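Local coordinates for putative uncharacterized protein (Emericella nidulans, PDB 3PGB) that probably oxidises primary amines as a copper amine oxidase, a two-chain enzyme whose subunits each carry a copper ion and a topaquinone cofactor, at residues P410-L415 with H439-S444; E463-T468 with V739-G744. All blocks are in the same frame, centred on the assembly; numbering follows the deposited sequence.

Contact 1: residues P410-L415 with H439-S444; sequences PYAFEL and HTHVDS
His441 and Phe413 meet because both rings swing back beside their own backbone nitrogens: CG stands opposite the carbonyl carbon in each (chi1 -68° and -62°). That torsion lays the imidazole under the loop 410-415, and its NE2 donates a hydrogen bond of 2.8 Å to Pro410 O. The bond is bent, 145° at the hydrogen, and the nitrogen comes in well above the carbonyl plane rather than on a lone pair. Over one face of the imidazole sits Phe413 CA, a CH-pi contact 4.2 Å from the ring centre, while the Phe413 ring turns an edge toward the imidazole in an offset edge-to-face pair, CD1 lying 3.5 Å from His441 CE1. Phe432 also packs against the imidazole. Between Tyr411 and Phe413 the loop bends through an inverse gamma turn centred on Ala412. The contact lies in the catalytic beta domain of the copper amine oxidases, where an irregular loop between strands 400-402 and 426-434 is pinned onto strand 437-451 just where that strand turns a corner at Val442 and Asp443. At the corner Leu415 N gives a nearly straight bond of 3.0 Å to Asp443 O. Ser444 OG folds back onto His441 O at 2.7 Å, across the bend. Glu414, its side chain extended with CG anti to the backbone N, runs alongside Asp443, and the two carboxylates approach to 4.0 Å between Glu414 OE2 and Asp443 OD1. Lys417 probably offsets this like-charge proximity through a salt bridge to Asp443, and Gly775 N binds Glu414 OE1. The Val442 side chain lies close to the N-acetylglucosamine carried by Asn429.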
loop_
_atom_site.group_PDB
_atom_site.type_symbol
_atom_site.label_atom_id
_atom_site.label_comp_id
_atom_site.label_asym_id
_atom_site.label_seq_id
_atom_site.Cartn_x
_atom_site.Cartn_y
_atom_site.Cartn_z
ATOM N N PRO A 410 6.629 10.829 -25.501
ATOM C CA PRO A 410 6.970 10.072 -26.713
ATOM C C PRO A 410 6.857 8.553 -26.562
ATOM O O PRO A 410 6.664 7.841 -27.554
ATOM C CB PRO A 410 8.435 10.459 -26.970
ATOM C CG PRO A 410 8.622 11.732 -26.276
ATOM C CD PRO A 410 7.755 11.665 -25.057
ATOM N N TYR A 411 6.999 8.063 -25.335
ATOM C CA TYR A 411 6.993 6.629 -25.076
ATOM C C TYR A 411 5.759 6.194 -24.291
ATOM O O TYR A 411 5.776 5.163 -23.629
ATOM C CB TYR A 411 8.277 6.233 -24.349
ATOM C CG TYR A 411 9.509 6.769 -25.033
ATOM C CD1 TYR A 411 9.986 6.186 -26.203
ATOM C CD2 TYR A 411 10.181 7.872 -24.532
ATOM C CE1 TYR A 411 11.106 6.682 -26.848
ATOM C CE2 TYR A 411 11.305 8.380 -25.166
ATOM C CZ TYR A 411 11.762 7.777 -26.323
ATOM O OH TYR A 411 12.875 8.265 -26.958
ATOM N N ALA A 412 4.689 6.978 -24.382
ATOM C CA ALA A 412 3.397 6.592 -23.820
ATOM C C ALA A 412 2.633 5.755 -24.858
ATOM O O ALA A 412 1.600 6.179 -25.371
ATOM C CB ALA A 412 2.600 7.825 -23.417
ATOM N N PHE A 413 3.153 4.563 -25.149
ATOM C CA PHE A 413 2.651 3.725 -26.235
ATOM C C PHE A 413 1.229 3.214 -25.993
ATOM O O PHE A 413 0.699 3.310 -24.892
ATOM C CB PHE A 413 3.569 2.520 -26.445
ATOM C CG PHE A 413 4.968 2.879 -26.856
ATOM C CD1 PHE A 413 5.199 3.673 -27.972
ATOM C CD2 PHE A 413 6.060 2.400 -26.140
ATOM C CE1 PHE A 413 6.497 3.993 -28.361
ATOM C CE2 PHE A 413 7.361 2.714 -26.522
ATOM C CZ PHE A 413 7.581 3.508 -27.630
ATOM N N GLU A 414 0.621 2.666 -27.041
ATOM C CA GLU A 414 -0.716 2.081 -26.938
ATOM C C GLU A 414 -0.704 0.948 -25.909
ATOM O O GLU A 414 0.245 0.171 -25.846
ATOM C CB GLU A 414 -1.176 1.571 -28.313
ATOM C CG GLU A 414 -2.534 0.853 -28.333
ATOM C CD GLU A 414 -3.033 0.563 -29.747
ATOM O OE1 GLU A 414 -2.224 0.618 -30.701
ATOM O OE2 GLU A 414 -4.236 0.265 -29.901
ATOM N N LEU A 415 -1.757 0.878 -25.101
ATOM C CA LEU A 415 -1.885 -0.139 -24.057
ATOM C C LEU A 415 -2.439 -1.439 -24.632
ATOM O O LEU A 415 -3.187 -1.421 -25.612
ATOM C CB LEU A 415 -2.811 0.371 -22.952
ATOM C CG LEU A 415 -2.387 1.687 -22.297
ATOM C CD1 LEU A 415 -3.394 2.116 -21.244
ATOM C CD2 LEU A 415 -1.000 1.555 -21.682
ATOM N N HIS A 439 3.003 12.513 -33.854
ATOM C CA HIS A 439 2.892 11.095 -33.593
ATOM C C HIS A 439 1.717 10.943 -32.647
ATOM O O HIS A 439 1.678 11.596 -31.606
ATOM C CB HIS A 439 4.182 10.589 -32.942
ATOM C CG HIS A 439 5.375 10.618 -33.849
ATOM N ND1 HIS A 439 6.081 9.483 -34.187
ATOM C CD2 HIS A 439 5.979 11.644 -34.497
ATOM C CE1 HIS A 439 7.072 9.810 -35.000
ATOM N NE2 HIS A 439 7.031 11.114 -35.204
ATOM N N THR A 440 0.750 10.110 -33.025
ATOM C CA THR A 440 -0.387 9.802 -32.168
ATOM C C THR A 440 -0.242 8.375 -31.648
ATOM O O THR A 440 -0.070 7.437 -32.428
ATOM C CB THR A 440 -1.731 9.963 -32.917
ATOM O OG1 THR A 440 -1.965 11.352 -33.187
ATOM C CG2 THR A 440 -2.897 9.414 -32.083
ATOM N N HIS A 441 -0.278 8.235 -30.324
ATOM C CA HIS A 441 -0.337 6.937 -29.669
ATOM C C HIS A 441 -1.800 6.604 -29.436
ATOM O O HIS A 441 -2.442 7.173 -28.548
ATOM C CB HIS A 441 0.399 6.962 -28.326
ATOM C CG HIS A 441 1.881 7.123 -28.450
ATOM N ND1 HIS A 441 2.641 6.371 -29.323
ATOM C CD2 HIS A 441 2.745 7.941 -27.803
ATOM C CE1 HIS A 441 3.910 6.723 -29.212
ATOM N NE2 HIS A 441 4.001 7.670 -28.293
ATOM N N VAL A 442 -2.326 5.685 -30.241
ATOM C CA VAL A 442 -3.736 5.337 -30.176
ATOM C C VAL A 442 -4.005 4.577 -28.892
ATOM O O VAL A 442 -3.259 3.673 -28.553
ATOM C CB VAL A 442 -4.160 4.470 -31.380
ATOM C CG1 VAL A 442 -5.604 3.984 -31.213
ATOM C CG2 VAL A 442 -4.000 5.251 -32.670
ATOM N N ASP A 443 -5.062 4.955 -28.179
ATOM C CA ASP A 443 -5.482 4.238 -26.983
ATOM C C ASP A 443 -4.305 4.030 -26.035
ATOM O O ASP A 443 -3.939 2.897 -25.698
ATOM C CB ASP A 443 -6.121 2.903 -27.364
ATOM C CG ASP A 443 -7.343 3.068 -28.256
ATOM O OD1 ASP A 443 -7.680 2.103 -28.974
ATOM O OD2 ASP A 443 -7.970 4.147 -28.239
ATOM N N SER A 444 -3.714 5.147 -25.625
ATOM C CA SER A 444 -2.593 5.151 -24.691
ATOM C C SER A 444 -3.006 5.606 -23.284
ATOM O O SER A 444 -2.312 5.306 -22.326
ATOM C CB SER A 444 -1.462 6.025 -25.227
ATOM O OG SER A 444 -1.970 7.168 -25.886
#

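Contact 2: residues E463-T468 with V739-G744; sequences EFVSVT and VDYSDG
Glu463 opens the pairing with its carbonyl, which accepts a hydrogen bond of 2.9 Å from Tyr741 N. Glu463 CA rests over one face of the Tyr741 ring, offset toward the rim. The phenol reaches back across Glu463 because Tyr741 CG sits between the backbone N and the carbonyl carbon (chi1 71°), bringing CE2 to 3.4 Å from Phe464 N; beyond it, the hydroxyl is hydrogen-bonded to Thr461 O. Phe464 comes next, opposite Asp740 in a non-hydrogen-bonded antiparallel pair. Phe464 CA sends a C-H toward Val739 O at 3.2 Å, and its CB lies 3.6 Å from Asp740 OD1. Arg738 ties this face together, bridging to the Asp740 carboxylate and making a cation-pi contact with the Phe464 ring. Here 464-468 and 739-742 run antiparallel (160°), as parts of strands 464-479 and 736-742 in a beta arm reaching from the enzyme domain to the second subunit, as in the copper amine oxidase family. Val465 follows, in a hydrogen-bonded pair with Val739: Val465 N to Val739 O and Val739 N to Val465 O are both 2.8 Å, the second more bent at the hydrogen. On the face with Tyr741, Val465 CG2 approaches Tyr741 CE2 to 4.0 Å. Leu416 of the second subunit packs on Val465, and Tyr773 of that subunit meets the Tyr741 ring edge-to-face.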
loop_
_atom_site.group_PDB
_atom_site.type_symbol
_atom_site.label_atom_id
_atom_site.label_comp_id
_atom_site.label_asym_id
_atom_site.label_seq_id
_atom_site.Cartn_x
_atom_site.Cartn_y
_atom_site.Cartn_z
ATOM N N GLU A 463 -27.747 -8.947 15.183
ATOM C CA GLU A 463 -29.088 -8.765 14.607
ATOM C C GLU A 463 -29.104 -8.278 13.151
ATOM O O GLU A 463 -30.085 -8.500 12.443
ATOM C CB GLU A 463 -29.872 -7.783 15.469
ATOM C CG GLU A 463 -29.971 -8.195 16.932
ATOM C CD GLU A 463 -30.797 -7.228 17.767
ATOM O OE1 GLU A 463 -31.108 -6.111 17.280
ATOM O OE2 GLU A 463 -31.131 -7.589 18.923
ATOM N N PHE A 464 -28.039 -7.609 12.705
ATOM C CA PHE A 464 -27.950 -7.166 11.314
ATOM C C PHE A 464 -26.522 -6.963 10.838
ATOM O O PHE A 464 -25.597 -6.812 11.632
ATOM C CB PHE A 464 -28.746 -5.876 11.103
ATOM C CG PHE A 464 -28.182 -4.684 11.830
ATOM C CD1 PHE A 464 -27.456 -3.713 11.144
ATOM C CD2 PHE A 464 -28.380 -4.531 13.199
ATOM C CE1 PHE A 464 -26.933 -2.612 11.811
ATOM C CE2 PHE A 464 -27.862 -3.436 13.873
ATOM C CZ PHE A 464 -27.138 -2.472 13.176
ATOM N N VAL A 465 -26.357 -6.957 9.522
ATOM C CA VAL A 465 -25.067 -6.669 8.910
ATOM C C VAL A 465 -25.266 -5.664 7.788
ATOM O O VAL A 465 -26.279 -5.691 7.096
ATOM C CB VAL A 465 -24.418 -7.949 8.362
ATOM C CG1 VAL A 465 -23.099 -7.633 7.658
ATOM C CG2 VAL A 465 -24.200 -8.943 9.492
ATOM N N SER A 466 -24.308 -4.764 7.620
ATOM C CA SER A 466 -24.358 -3.815 6.520
ATOM C C SER A 466 -22.988 -3.681 5.882
ATOM O O SER A 466 -21.966 -3.811 6.565
ATOM C CB SER A 466 -24.861 -2.455 7.005
ATOM O OG SER A 466 -23.874 -1.798 7.768
ATOM N N VAL A 467 -22.978 -3.434 4.571
ATOM C CA VAL A 467 -21.738 -3.277 3.809
ATOM C C VAL A 467 -21.910 -2.305 2.637
ATOM O O VAL A 467 -22.983 -2.246 2.030
ATOM C CB VAL A 467 -21.243 -4.624 3.249
ATOM C CG1 VAL A 467 -19.879 -4.454 2.588
ATOM C CG2 VAL A 467 -21.174 -5.672 4.345
ATOM N N THR A 468 -20.856 -1.542 2.348
ATOM C CA THR A 468 -20.805 -0.646 1.192
ATOM C C THR A 468 -19.687 -1.111 0.266
ATOM O O THR A 468 -18.580 -1.407 0.725
ATOM C CB THR A 468 -20.506 0.809 1.607
ATOM O OG1 THR A 468 -21.505 1.271 2.524
ATOM C CG2 THR A 468 -20.485 1.722 0.398
ATOM N N VAL A 739 -28.569 -6.341 5.691
ATOM C CA VAL A 739 -29.337 -7.547 5.988
ATOM C C VAL A 739 -29.666 -7.612 7.473
ATOM O O VAL A 739 -28.761 -7.629 8.304
ATOM C CB VAL A 739 -28.560 -8.822 5.627
ATOM C CG1 VAL A 739 -29.475 -10.038 5.760
ATOM C CG2 VAL A 739 -27.972 -8.723 4.222
ATOM N N ASP A 740 -30.958 -7.627 7.798
ATOM C CA ASP A 740 -31.416 -7.910 9.156
ATOM C C ASP A 740 -31.696 -9.406 9.241
ATOM O O ASP A 740 -32.177 -9.992 8.282
ATOM C CB ASP A 740 -32.673 -7.104 9.497
ATOM C CG ASP A 740 -32.370 -5.646 9.790
ATOM O OD1 ASP A 740 -32.298 -5.271 10.977
ATOM O OD2 ASP A 740 -32.189 -4.869 8.836
ATOM N N TYR A 741 -31.385 -10.032 10.373
ATOM C CA TYR A 741 -31.519 -11.490 10.475
ATOM C C TYR A 741 -31.850 -11.978 11.879
ATOM O O TYR A 741 -31.468 -11.357 12.870
ATOM C CB TYR A 741 -30.249 -12.180 9.972
ATOM C CG TYR A 741 -29.050 -12.013 10.874
ATOM C CD1 TYR A 741 -28.734 -12.980 11.821
ATOM C CD2 TYR A 741 -28.231 -10.892 10.782
ATOM C CE1 TYR A 741 -27.641 -12.838 12.658
ATOM C CE2 TYR A 741 -27.128 -10.743 11.616
ATOM C CZ TYR A 741 -26.842 -11.723 12.552
ATOM O OH TYR A 741 -25.756 -11.602 13.383
ATOM N N SER A 742 -32.574 -13.092 11.940
ATOM C CA SER A 742 -32.912 -13.758 13.202
ATOM C C SER A 742 -33.518 -15.136 12.935
ATOM O O SER A 742 -34.046 -15.401 11.844
ATOM C CB SER A 742 -33.885 -12.915 14.042
ATOM O OG SER A 742 -35.084 -12.652 13.338
ATOM N N ASP A 743 -33.427 -16.009 13.938
ATOM C CA ASP A 743 -34.005 -17.357 13.867
ATOM C C ASP A 743 -33.666 -18.088 12.560
ATOM O O ASP A 743 -34.517 -18.754 11.976
ATOM C CB ASP A 743 -35.525 -17.294 14.081
ATOM C CG ASP A 743 -35.899 -16.809 15.482
ATOM O OD1 ASP A 743 -35.530 -17.488 16.471
ATOM O OD2 ASP A 743 -36.561 -15.751 15.596
ATOM N N GLY A 744 -32.422 -17.941 12.106
ATOM C CA GLY A 744 -31.902 -18.716 10.980
ATOM C C GLY A 744 -32.188 -18.229 9.573
ATOM O O GLY A 744 -31.870 -18.925 8.610
#

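Contact 1 closes before contact 2 opens along the chain, and their centres lie 49 Å apart, with about 27 Å between nearest atoms. Strands 437-451 and 464-479, one used by each contact, are antiparallel neighbours, so the same run of sheet links the body of the catalytic domain, near 410-415 and 439-444, to the arm at 463-468 and 739-744. The second subunit touches both contacts: Ser460 of that subunit packs on Phe413 of contact 1, whereas contact 2 has most of its residues within reach of the partner. There the arm lies close to the other subunit's copy of contact 1, meeting Leu416 and Tyr773 of that subunit; within one chain, Tyr773 bonds to Glu414 O.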